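Local coordinates for protein putative phosphatase (Clostridium difficile, PDB 3SD7) that probably hydrolyses phosphate esters as a phosphatase of the haloacid dehalogenase-like hydrolase family, and holds a sodium ion in the crystal, at residues L36-L40 with M189-R193; I111-M115 with L211-G215; A132-P136 with R165-N169. All coordinates share one frame; numbering follows the deposited sequence. Where two conformers were deposited one is given.

Contact 1 (L36-L40 with M189-R193); sequences LDGTL and MVGDR. With NA (sodium ion), chain B.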
ATOM      1  N   LEU A  36      -0.834  -1.723  -2.134  1.00 18.45           N
ATOM      2  CA  LEU A  36      -0.758  -2.810  -1.143  1.00 19.20           C
ATOM      3  C   LEU A  36      -1.323  -2.403   0.212  1.00 17.92           C
ATOM      4  O   LEU A  36      -2.477  -2.728   0.537  1.00 19.59           O
ATOM      5  CB  LEU A  36       0.691  -3.291  -1.015  1.00 20.08           C
ATOM      6  CG  LEU A  36       0.867  -4.484  -0.062  1.00 22.57           C
ATOM      7  CD1 LEU A  36       0.399  -5.795  -0.709  1.00 26.17           C
ATOM      8  CD2 LEU A  36       2.310  -4.582   0.327  1.00 29.94           C
ATOM      9  N   ASP A  37      -0.515  -1.657   0.976  1.00 19.39           N
ATOM     10  CA  ASP A  37      -0.913  -1.216   2.318  1.00 20.35           C
ATOM     11  C   ASP A  37      -2.182  -0.384   2.247  1.00 19.73           C
ATOM     12  O   ASP A  37      -2.316   0.566   1.429  1.00 20.19           O
ATOM     13  CB  ASP A  37       0.182  -0.392   3.012  1.00 20.65           C
ATOM     14  CG  ASP A  37       1.391  -1.199   3.449  1.00 25.61           C
ATOM     15  OD1 ASP A  37       1.418  -2.465   3.429  1.00 25.89           O
ATOM     16  OD2 ASP A  37       2.362  -0.512   3.867  1.00 31.89           O
ATOM     17  N   GLY A  38      -3.145  -0.714   3.094  1.00 20.03           N
ATOM     18  CA  GLY A  38      -4.405  -0.009   3.144  1.00 20.01           C
ATOM     19  C   GLY A  38      -5.378  -0.294   2.036  1.00 19.11           C
ATOM     20  O   GLY A  38      -6.441   0.264   1.997  1.00 20.18           O
ATOM     21  N   THR A  39      -5.005  -1.201   1.119  1.00 18.93           N
ATOM     22  CA  THR A  39      -5.809  -1.522  -0.051  1.00 17.95           C
ATOM     23  C   THR A  39      -6.034  -3.040  -0.077  1.00 17.96           C
ATOM     24  O   THR A  39      -7.168  -3.490  -0.098  1.00 20.33           O
ATOM     25  CB  THR A  39      -5.132  -1.049  -1.310  1.00 18.68           C
ATOM     26  OG1 THR A  39      -4.960   0.379  -1.240  1.00 19.81           O
ATOM     27  CG2 THR A  39      -5.981  -1.356  -2.544  1.00 20.23           C
ATOM     28  N   LEU A  40      -4.954  -3.794  -0.099  1.00 17.89           N
ATOM     29  CA  LEU A  40      -5.035  -5.253   0.007  1.00 19.36           C
ATOM     30  C   LEU A  40      -4.844  -5.757   1.393  1.00 20.20           C
ATOM     31  O   LEU A  40      -5.566  -6.681   1.824  1.00 22.12           O
ATOM     32  CB  LEU A  40      -3.984  -5.920  -0.888  1.00 20.13           C
ATOM     33  CG  LEU A  40      -4.093  -5.637  -2.386  1.00 19.01           C
ATOM     34  CD1 LEU A  40      -2.860  -6.216  -3.139  1.00 21.17           C
ATOM     35  CD2 LEU A  40      -5.377  -6.224  -2.957  1.00 19.67           C
ATOM     36  N   MET A 189      -6.713   1.861 -11.566  1.00 22.53           N
ATOM     37  CA  MET A 189      -5.911   1.807 -10.355  1.00 20.88           C
ATOM     38  C   MET A 189      -6.811   1.850  -9.110  1.00 22.03           C
ATOM     39  O   MET A 189      -7.691   2.713  -8.995  1.00 24.15           O
ATOM     40  CB  MET A 189      -4.959   3.021 -10.326  1.00 22.48           C
ATOM     41  CG  MET A 189      -4.114   3.163  -9.035  1.00 21.03           C
ATOM     42  SD  MET A 189      -2.853   1.867  -8.928  1.00 22.64           S
ATOM     43  CE  MET A 189      -2.189   2.183  -7.273  1.00 24.46           C
ATOM     44  N   VAL A 190      -6.528   0.977  -8.164  1.00 19.02           N
ATOM     45  CA  VAL A 190      -7.284   0.895  -6.901  1.00 18.22           C
ATOM     46  C   VAL A 190      -6.343   1.216  -5.741  1.00 19.53           C
ATOM     47  O   VAL A 190      -5.293   0.605  -5.595  1.00 19.61           O
ATOM     48  CB  VAL A 190      -7.865  -0.498  -6.709  1.00 19.89           C
ATOM     49  CG1 VAL A 190      -8.675  -0.580  -5.409  1.00 19.36           C
ATOM     50  CG2 VAL A 190      -8.714  -0.896  -7.911  1.00 19.94           C
ATOM     51  N   GLY A 191      -6.724   2.169  -4.893  1.00 18.12           N
ATOM     52  CA  GLY A 191      -5.865   2.564  -3.800  1.00 17.63           C
ATOM     53  C   GLY A 191      -6.602   3.324  -2.716  1.00 17.31           C
ATOM     54  O   GLY A 191      -7.725   3.759  -2.931  1.00 18.91           O
ATOM     55  N   ASP A 192      -5.943   3.484  -1.568  1.00 17.93           N
ATOM     56  CA  ASP A 192      -6.554   4.153  -0.401  1.00 18.10           C
ATOM     57  C   ASP A 192      -6.003   5.541  -0.093  1.00 18.60           C
ATOM     58  O   ASP A 192      -6.408   6.123   0.889  1.00 20.65           O
ATOM     59  CB  ASP A 192      -6.381   3.323   0.852  1.00 18.72           C
ATOM     60  CG  ASP A 192      -4.911   3.254   1.315  1.00 21.64           C
ATOM     61  OD1 ASP A 192      -3.990   3.073   0.449  1.00 22.96           O
ATOM     62  OD2 ASP A 192      -4.636   3.340   2.530  1.00 20.10           O
ATOM     63  N   ARG A 193      -5.133   6.078  -0.930  1.00 18.73           N
ATOM     64  CA  ARG A 193      -4.579   7.406  -0.694  1.00 18.09           C
ATOM     65  C   ARG A 193      -4.646   8.279  -1.902  1.00 19.77           C
ATOM     66  O   ARG A 193      -4.701   7.799  -3.054  1.00 20.06           O
ATOM     67  CB  ARG A 193      -3.103   7.317  -0.285  1.00 18.99           C
ATOM     68  CG  ARG A 193      -2.821   6.534   1.026  1.00 20.63           C
ATOM     69  CD  ARG A 193      -3.521   7.072   2.288  1.00 21.67           C
ATOM     70  NE  ARG A 193      -3.328   8.494   2.489  1.00 21.26           N
ATOM     71  CZ  ARG A 193      -2.282   9.064   3.081  1.00 23.70           C
ATOM     72  NH1 ARG A 193      -1.274   8.340   3.559  1.00 25.78           N
ATOM     73  NH2 ARG A 193      -2.241  10.390   3.226  1.00 25.88           N
TER
HETATM   74 NA    NA B 217      -1.846   2.556   0.596  0.70 22.65          NA
HETATM   75  O   HOH W   1      -2.028   3.287   2.908  1.00 20.97           O
HETATM   76  O   HOH W   2      -1.757   4.051  -0.988  1.00 24.27           O
HETATM   77  O   HOH W   3       0.269   1.980   0.313  1.00 25.23           O
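T39 and G191 mark the closest backbone approach, CA to CA 5.5 Å, where the loop that follows strand 31-34 passes the C-terminal end of strand 187-191. A sodium ion joins the two segments just beyond this point. It takes the main-chain oxygen D37 O at 2.2 Å and the carboxylate oxygen D192 OD1 at 2.2 Å, with three waters as further ligands. D37 O and D192 OD1 lie close because both bind the ion; no hydrogen bond links them. D192 reaches the ion because its CG sits between its backbone N and carbonyl carbon (chi1 69°). Its other oxygen, OD2, accepts a bond of 2.6 Å from one of the metal's waters and another from the backbone N of Y214, which should fix the carboxylate's rotation. The site is consistent with the cation site of the haloacid dehalogenase fold: D35, D37 and T39 appear to fit the DxDx(T/V) pattern at the end of strand 31-34, and in relatives the corresponding metal is magnesium, so sodium probably occupies its place here. The side chain of D37 leads away from strand 187-191 to a salt bridge with K135. G38 turns the loop with a positive phi of 75°, a conformation that suits glycine, and its CA lies against D192 OD2. T39 serves both neighbours with its two branches. OG1 gives a weak hydrogen bond to D192 OD1 at 3.3 Å, while CG2 lies 4.0 Å from CG1 of V190. The beta-branched V190 suits a buried strand and also packs on V32 and F34. L36 O accepts from both T39 N and L40 N, the latter at 2.8 Å, so one carbonyl serves two backbone N-H groups.

Contact 2 (I111-M115 with L211-G215); sequences IYENM and LYGYG. With GOL (glycerol), chain E.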
ATOM      1  N   ILE A 111      -4.927  -9.236   6.160  1.00 28.24           N
ATOM      2  CA  ILE A 111      -5.574  -9.057   4.869  1.00 26.20           C
ATOM      3  C   ILE A 111      -6.973  -8.494   5.117  1.00 26.81           C
ATOM      4  O   ILE A 111      -7.638  -8.890   6.068  1.00 27.58           O
ATOM      5  CB  ILE A 111      -5.576 -10.359   4.036  1.00 27.22           C
ATOM      6  CG1 ILE A 111      -6.135 -10.125   2.650  1.00 24.56           C
ATOM      7  CG2 ILE A 111      -6.349 -11.472   4.760  1.00 30.14           C
ATOM      8  CD1 ILE A 111      -5.822 -11.305   1.666  1.00 30.76           C
ATOM      9  N   TYR A 112      -7.426  -7.572   4.271  1.00 25.45           N
ATOM     10  CA  TYR A 112      -8.758  -7.009   4.470  1.00 26.97           C
ATOM     11  C   TYR A 112      -9.802  -8.081   4.231  1.00 28.13           C
ATOM     12  O   TYR A 112      -9.682  -8.891   3.311  1.00 27.70           O
ATOM     13  CB  TYR A 112      -8.987  -5.756   3.635  1.00 26.31           C
ATOM     14  CG  TYR A 112      -8.208  -4.592   4.160  1.00 24.71           C
ATOM     15  CD1 TYR A 112      -8.614  -3.939   5.317  1.00 24.65           C
ATOM     16  CD2 TYR A 112      -7.065  -4.120   3.515  1.00 23.39           C
ATOM     17  CE1 TYR A 112      -7.881  -2.865   5.838  1.00 26.14           C
ATOM     18  CE2 TYR A 112      -6.319  -3.040   4.038  1.00 23.87           C
ATOM     19  CZ  TYR A 112      -6.760  -2.423   5.205  1.00 24.93           C
ATOM     20  OH  TYR A 112      -6.082  -1.368   5.767  1.00 24.09           O
ATOM     21  N   GLU A 113     -10.822  -8.089   5.077  1.00 26.93           N
ATOM     22  CA  GLU A 113     -11.878  -9.053   4.940  1.00 30.24           C
ATOM     23  C   GLU A 113     -12.472  -8.982   3.527  1.00 27.98           C
ATOM     24  O   GLU A 113     -12.723  -7.899   3.016  1.00 27.50           O
ATOM     25  CB  GLU A 113     -12.980  -8.778   5.965  1.00 32.01           C
ATOM     26  CG  GLU A 113     -13.825  -9.938   6.222  1.00 39.50           C
ATOM     27  CD  GLU A 113     -13.103 -10.997   7.051  1.00 45.07           C
ATOM     28  OE1 GLU A 113     -13.448 -12.161   6.888  1.00 47.66           O
ATOM     29  OE2 GLU A 113     -12.187 -10.658   7.856  1.00 51.89           O
ATOM     30  N   ASN A 114     -12.634 -10.155   2.927  1.00 29.00           N
ATOM     31  CA  ASN A 114     -13.246 -10.373   1.588  1.00 29.63           C
ATOM     32  C   ASN A 114     -12.356 -10.078   0.392  1.00 28.19           C
ATOM     33  O   ASN A 114     -12.766 -10.294  -0.748  1.00 28.76           O
ATOM     34  CB  ASN A 114     -14.567  -9.617   1.455  1.00 32.35           C
ATOM     35  CG  ASN A 114     -15.551  -9.981   2.574  1.00 35.70           C
ATOM     36  OD1 ASN A 114     -15.706 -11.158   2.912  1.00 37.63           O
ATOM     37  ND2 ASN A 114     -16.223  -8.971   3.143  1.00 37.02           N
ATOM     38  N   MET A 115     -11.143  -9.629   0.653  1.00 25.60           N
ATOM     39  CA  MET A 115     -10.245  -9.294  -0.456  1.00 24.98           C
ATOM     40  C   MET A 115      -9.848 -10.546  -1.230  1.00 25.81           C
ATOM     41  O   MET A 115      -9.879 -10.548  -2.479  1.00 24.45           O
ATOM     42  CB  MET A 115      -9.035  -8.526   0.030  1.00 25.61           C
ATOM     43  CG  MET A 115      -8.138  -8.063  -1.130  1.00 25.95           C
ATOM     44  SD  MET A 115      -8.918  -7.170  -2.491  1.00 25.58           S
ATOM     45  CE  MET A 115      -9.205  -5.540  -1.720  1.00 28.04           C
ATOM     46  N   LEU A 211     -12.154   3.752   0.980  1.00 22.49           N
ATOM     47  CA  LEU A 211     -12.268   4.441   2.258  1.00 23.12           C
ATOM     48  C   LEU A 211     -11.967   3.554   3.465  1.00 23.72           C
ATOM     49  O   LEU A 211     -11.959   4.052   4.590  1.00 24.88           O
ATOM     50  CB  LEU A 211     -13.685   5.044   2.434  1.00 24.54           C
ATOM     51  CG  LEU A 211     -14.173   5.987   1.329  1.00 25.09           C
ATOM     52  CD1 LEU A 211     -15.612   6.432   1.627  1.00 28.29           C
ATOM     53  CD2 LEU A 211     -13.223   7.207   1.197  1.00 26.99           C
ATOM     54  N   TYR A 212     -11.697   2.256   3.242  1.00 23.69           N
ATOM     55  CA  TYR A 212     -11.424   1.330   4.342  1.00 23.66           C
ATOM     56  C   TYR A 212      -9.967   1.261   4.777  1.00 22.53           C
ATOM     57  O   TYR A 212      -9.629   0.527   5.720  1.00 26.30           O
ATOM     58  CB  TYR A 212     -11.932  -0.087   3.997  1.00 26.48           C
ATOM     59  CG  TYR A 212     -11.318  -0.687   2.774  1.00 22.53           C
ATOM     60  CD1 TYR A 212     -10.028  -1.252   2.822  1.00 23.66           C
ATOM     61  CD2 TYR A 212     -11.992  -0.710   1.552  1.00 21.05           C
ATOM     62  CE1 TYR A 212      -9.461  -1.800   1.714  1.00 21.46           C
ATOM     63  CE2 TYR A 212     -11.427  -1.270   0.439  1.00 22.23           C
ATOM     64  CZ  TYR A 212     -10.163  -1.835   0.518  1.00 19.96           C
ATOM     65  OH  TYR A 212      -9.598  -2.386  -0.603  1.00 23.15           O
ATOM     66  N   GLY A 213      -9.123   2.037   4.100  1.00 21.43           N
ATOM     67  CA  GLY A 213      -7.715   2.112   4.396  1.00 20.87           C
ATOM     68  C   GLY A 213      -7.324   3.345   5.189  1.00 21.50           C
ATOM     69  O   GLY A 213      -8.010   3.743   6.179  1.00 23.51           O
ATOM     70  N   TYR A 214      -6.215   3.944   4.789  1.00 21.13           N
ATOM     71  CA  TYR A 214      -5.620   5.034   5.538  1.00 21.24           C
ATOM     72  C   TYR A 214      -5.964   6.439   5.034  1.00 23.54           C
ATOM     73  O   TYR A 214      -5.608   7.415   5.664  1.00 26.58           O
ATOM     74  CB  TYR A 214      -4.100   4.813   5.689  1.00 22.70           C
ATOM     75  CG  TYR A 214      -3.837   3.687   6.657  1.00 21.10           C
ATOM     76  CD1 TYR A 214      -3.604   3.949   7.993  1.00 23.73           C
ATOM     77  CD2 TYR A 214      -3.896   2.340   6.249  1.00 20.29           C
ATOM     78  CE1 TYR A 214      -3.412   2.942   8.902  1.00 26.58           C
ATOM     79  CE2 TYR A 214      -3.709   1.314   7.186  1.00 22.13           C
ATOM     80  CZ  TYR A 214      -3.451   1.638   8.490  1.00 25.76           C
ATOM     81  OH  TYR A 214      -3.276   0.666   9.449  1.00 27.21           O
ATOM     82  N   GLY A 215      -6.681   6.518   3.934  1.00 20.57           N
ATOM     83  CA  GLY A 215      -7.133   7.801   3.407  1.00 20.46           C
ATOM     84  C   GLY A 215      -8.524   8.134   3.909  1.00 22.03           C
ATOM     85  O   GLY A 215      -9.438   7.301   3.863  1.00 22.60           O
TER
HETATM   86  C1  GOL E 220      -6.978   0.920   8.415  1.00 43.23           C
HETATM   87  O1  GOL E 220      -7.504   0.067   7.430  1.00 32.87           O
HETATM   88  C2  GOL E 220      -7.880   0.935   9.655  1.00 47.50           C
HETATM   89  O2  GOL E 220      -7.462   1.998  10.485  1.00 54.43           O
HETATM   90  C3  GOL E 220      -7.817  -0.415  10.392  1.00 48.37           C
HETATM   91  O3  GOL E 220      -6.545  -0.683  10.985  1.00 45.39           O
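Beside the metal-bearing end of the haloacid dehalogenase-like core, the loop after strand 206-210 meets the turn that leads from strand 110-111 into helix 115-124, and Y112 and Y212 form an edge-to-face aromatic pair between them. The edge of Y212 is directed at one face of Y112, with centroids 5.0 Å apart and planes at 62°. Y212 CD1 stands 3.8 Å above the middle of the Y112 ring, and CE1 lies over the same face, nearest CD2 and CG. Y212 has its CG between the backbone N and the carbonyl carbon (chi1 60°), which swings the ring across to Y112. Tyrosine suits both places because each ring supplies a broad apolar surface and still ends in a hydroxyl for a polar partner. The hydroxyl of Y112 donates to O1 of a glycerol at 2.6 Å, and the same O1 donates to the backbone oxygen of Y212 at 2.8 Å, so the small polyol bridges the two segments. The glycerol probably came from the crystallisation liquor; its C1 lies 3.5 Å above one face of Y214, toward the rim, and it is also hydrogen-bonded to D42 and K44. On the other loop, residues 112 to 115 form a type II beta turn closed by M115 N to Y112 O at 3.1 Å, with N114 accepting the positive phi that such a turn requires. The flexible M115, bent at chi2 and chi3, brings its CE to within 3.4 Å of Y212 OH. That hydroxyl is hydrogen-bonded to T39 O, and the hydroxyl of Y214 to D42. Around the pair, I235 of helix 235-239 packs against both M115 and Y212, L211 rests on helix 217-223, and a backbone bond joins Y112 to L40 beside strand 41-42.

Contact 3 (A132-P136 with R165-N169); sequences ATSKP and RVNKN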
ATOM      1  N   ALA A 132       1.034  -2.166  -7.771  1.00 18.41           N
ATOM      2  CA  ALA A 132       1.892  -1.003  -7.956  1.00 20.77           C
ATOM      3  C   ALA A 132       1.884  -0.269  -6.620  1.00 21.36           C
ATOM      4  O   ALA A 132       0.879   0.306  -6.217  1.00 20.88           O
ATOM      5  CB  ALA A 132       1.376  -0.104  -9.112  1.00 22.40           C
ATOM      6  N   THR A 133       3.018  -0.298  -5.936  1.00 21.56           N
ATOM      7  CA  THR A 133       3.125   0.217  -4.584  1.00 22.40           C
ATOM      8  C   THR A 133       4.451   0.928  -4.345  1.00 24.71           C
ATOM      9  O   THR A 133       5.427   0.714  -5.083  1.00 22.56           O
ATOM     10  CB  THR A 133       2.967  -0.955  -3.593  1.00 22.91           C
ATOM     11  OG1 THR A 133       3.009  -0.492  -2.236  1.00 25.45           O
ATOM     12  CG2 THR A 133       4.056  -2.042  -3.797  1.00 23.40           C
ATOM     13  N   SER A 134       4.450   1.797  -3.334  1.00 25.08           N
ATOM     14  CA  SER A 134       5.651   2.476  -2.890  1.00 28.29           C
ATOM     15  C   SER A 134       6.396   1.592  -1.875  1.00 27.35           C
ATOM     16  O   SER A 134       7.557   1.858  -1.577  1.00 30.55           O
ATOM     17  CB  SER A 134       5.319   3.855  -2.273  1.00 30.17           C
ATOM     18  OG  SER A 134       4.783   4.752  -3.240  1.00 30.78           O
ATOM     19  N   LYS A 135       5.734   0.568  -1.353  1.00 27.82           N
ATOM     20  CA  LYS A 135       6.359  -0.369  -0.411  1.00 30.11           C
ATOM     21  C   LYS A 135       7.462  -1.108  -1.161  1.00 30.06           C
ATOM     22  O   LYS A 135       7.331  -1.306  -2.375  1.00 26.90           O
ATOM     23  CB  LYS A 135       5.325  -1.367   0.092  1.00 31.11           C
ATOM     24  CG  LYS A 135       5.737  -2.046   1.414  1.00 37.00           C
ATOM     25  CD  LYS A 135       4.621  -2.894   1.959  1.00 40.71           C
ATOM     26  CE  LYS A 135       4.840  -3.322   3.408  1.00 36.20           C
ATOM     27  NZ  LYS A 135       4.390  -2.362   4.471  1.00 33.57           N
ATOM     28  N   PRO A 136       8.572  -1.479  -0.481  1.00 29.73           N
ATOM     29  CA  PRO A 136       9.602  -2.236  -1.209  1.00 28.90           C
ATOM     30  C   PRO A 136       9.042  -3.515  -1.829  1.00 27.50           C
ATOM     31  O   PRO A 136       8.257  -4.214  -1.222  1.00 28.05           O
ATOM     32  CB  PRO A 136      10.631  -2.560  -0.133  1.00 32.45           C
ATOM     33  CG  PRO A 136      10.506  -1.413   0.818  1.00 33.71           C
ATOM     34  CD  PRO A 136       9.045  -1.096   0.863  1.00 30.85           C
ATOM     35  N   ARG A 165      12.137   6.054  -2.070  1.00 69.50           N
ATOM     36  CA  ARG A 165      10.722   5.673  -2.175  1.00 66.61           C
ATOM     37  C   ARG A 165      10.255   6.026  -3.591  1.00 64.08           C
ATOM     38  O   ARG A 165      10.357   7.179  -4.021  1.00 64.80           O
ATOM     39  CB  ARG A 165       9.876   6.404  -1.116  1.00 67.69           C
ATOM     40  CG  ARG A 165       8.393   5.978  -1.038  1.00 69.11           C
ATOM     41  CD  ARG A 165       7.612   6.783   0.036  1.00 73.55           C
ATOM     42  NE  ARG A 165       8.139   6.579   1.393  1.00 78.87           N
ATOM     43  CZ  ARG A 165       7.733   7.236   2.488  1.00 82.16           C
ATOM     44  NH1 ARG A 165       6.784   8.168   2.418  1.00 82.88           N
ATOM     45  NH2 ARG A 165       8.286   6.963   3.668  1.00 83.41           N
ATOM     46  N   VAL A 166       9.761   5.036  -4.328  1.00 60.09           N
ATOM     47  CA  VAL A 166       9.339   5.289  -5.702  1.00 57.55           C
ATOM     48  C   VAL A 166       7.971   5.966  -5.726  1.00 54.06           C
ATOM     49  O   VAL A 166       7.081   5.591  -4.953  1.00 52.56           O
ATOM     50  CB  VAL A 166       9.288   3.986  -6.531  1.00 56.60           C
ATOM     51  CG1 VAL A 166       8.973   4.302  -7.991  1.00 56.04           C
ATOM     52  CG2 VAL A 166      10.616   3.241  -6.419  1.00 59.57           C
ATOM     53  N   ASN A 167       7.834   6.975  -6.593  1.00 51.83           N
ATOM     54  CA  ASN A 167       6.570   7.670  -6.806  1.00 49.23           C
ATOM     55  C   ASN A 167       5.566   6.732  -7.465  1.00 44.69           C
ATOM     56  O   ASN A 167       5.944   5.751  -8.164  1.00 42.79           O
ATOM     57  CB  ASN A 167       6.749   8.933  -7.647  1.00 51.76           C
ATOM     58  CG  ASN A 167       7.433  10.038  -6.894  1.00 57.82           C
ATOM     59  OD1 ASN A 167       7.313  10.141  -5.672  1.00 62.31           O
ATOM     60  ND2 ASN A 167       8.134  10.900  -7.620  1.00 60.56           N
ATOM     61  N   LYS A 168       4.287   7.036  -7.277  0.60 40.30           N
ATOM     62  CA  LYS A 168       3.247   6.174  -7.773  0.60 36.07           C
ATOM     63  C   LYS A 168       3.164   6.147  -9.302  0.60 34.49           C
ATOM     64  O   LYS A 168       3.052   5.095  -9.883  0.60 30.37           O
ATOM     65  CB  LYS A 168       1.896   6.580  -7.182  0.60 36.08           C
ATOM     66  CG  LYS A 168       1.050   5.416  -6.850  0.60 34.16           C
ATOM     67  CD  LYS A 168       1.525   4.700  -5.584  0.60 33.30           C
ATOM     68  CE  LYS A 168       1.308   5.570  -4.352  0.60 33.42           C
ATOM     69  NZ  LYS A 168       1.542   4.832  -3.086  0.60 33.73           N
ATOM     70  N   ASN A 169       3.220   7.304  -9.953  1.00 35.47           N
ATOM     71  CA  ASN A 169       3.134   7.318 -11.431  1.00 35.74           C
ATOM     72  C   ASN A 169       4.239   6.446 -12.054  1.00 33.45           C
ATOM     73  O   ASN A 169       4.021   5.767 -13.057  1.00 33.33           O
ATOM     74  CB  ASN A 169       3.193   8.731 -12.002  1.00 37.98           C
ATOM     75  CG  ASN A 169       4.569   9.326 -11.919  1.00 43.95           C
ATOM     76  OD1 ASN A 169       5.001   9.802 -10.871  1.00 49.21           O
ATOM     77  ND2 ASN A 169       5.281   9.297 -13.038  1.00 44.76           N
TER
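S134 reaches across with its hydroxyl to the carbonyl of V166: OG donates to V166 O at 3.0 Å, almost straight down the carbonyl (176° at the oxygen). The contact joins the C-terminal end of strand 128-133 to the start of helix 168-179 in the Rossmann-like core of the haloacid dehalogenase fold, where a serine or threonine after this strand and a lysine from the following region commonly line the phosphate site; S134 and K168 are consistent with those roles. In the conformer described, one of two for this lysine, K168 NZ donates to S134 OG at 3.2 Å. A small hydroxyl suits this place because it can give one hydrogen bond and receive another. Two bends, at chi2 and chi3, fold that lysine chain back so that NZ arrives at S134, and its ammonium also makes a salt bridge with D35. S134 CB lies 3.9 Å from CG of R165, a poorly ordered residue at the margin. V166 packs on S159 of strand 155-159. Just before S134, T133 closes an ST turn: its OG1, which is also bonded to D35, accepts from K135 N at 3.1 Å with an N-H...O angle of 161°.

From the N terminus, strand 31-34 gives way to residues 36-40, whose partner, 189-193, lies much later in the chain; contact 1 thus closes a loop of 148 residues. Residues 111-115 fall inside that loop, but their partner 211-215 lies beyond it, so contacts 1 and 2 cross. Contact 2 ties the turn before helix 115-124 to the loop after strand 206-210. Contact 3, with only 28 residues between its segments, is nested in both loops and ties the end of strand 128-133 to the start of helix 168-179. Contacts 1 and 3 reach the same parallel sheet, where M189 CE packs on A132 O. G38 CA packs on Y112 OH between contacts 1 and 2, whereas contacts 2 and 3 are about 9 Å apart at their nearest atoms.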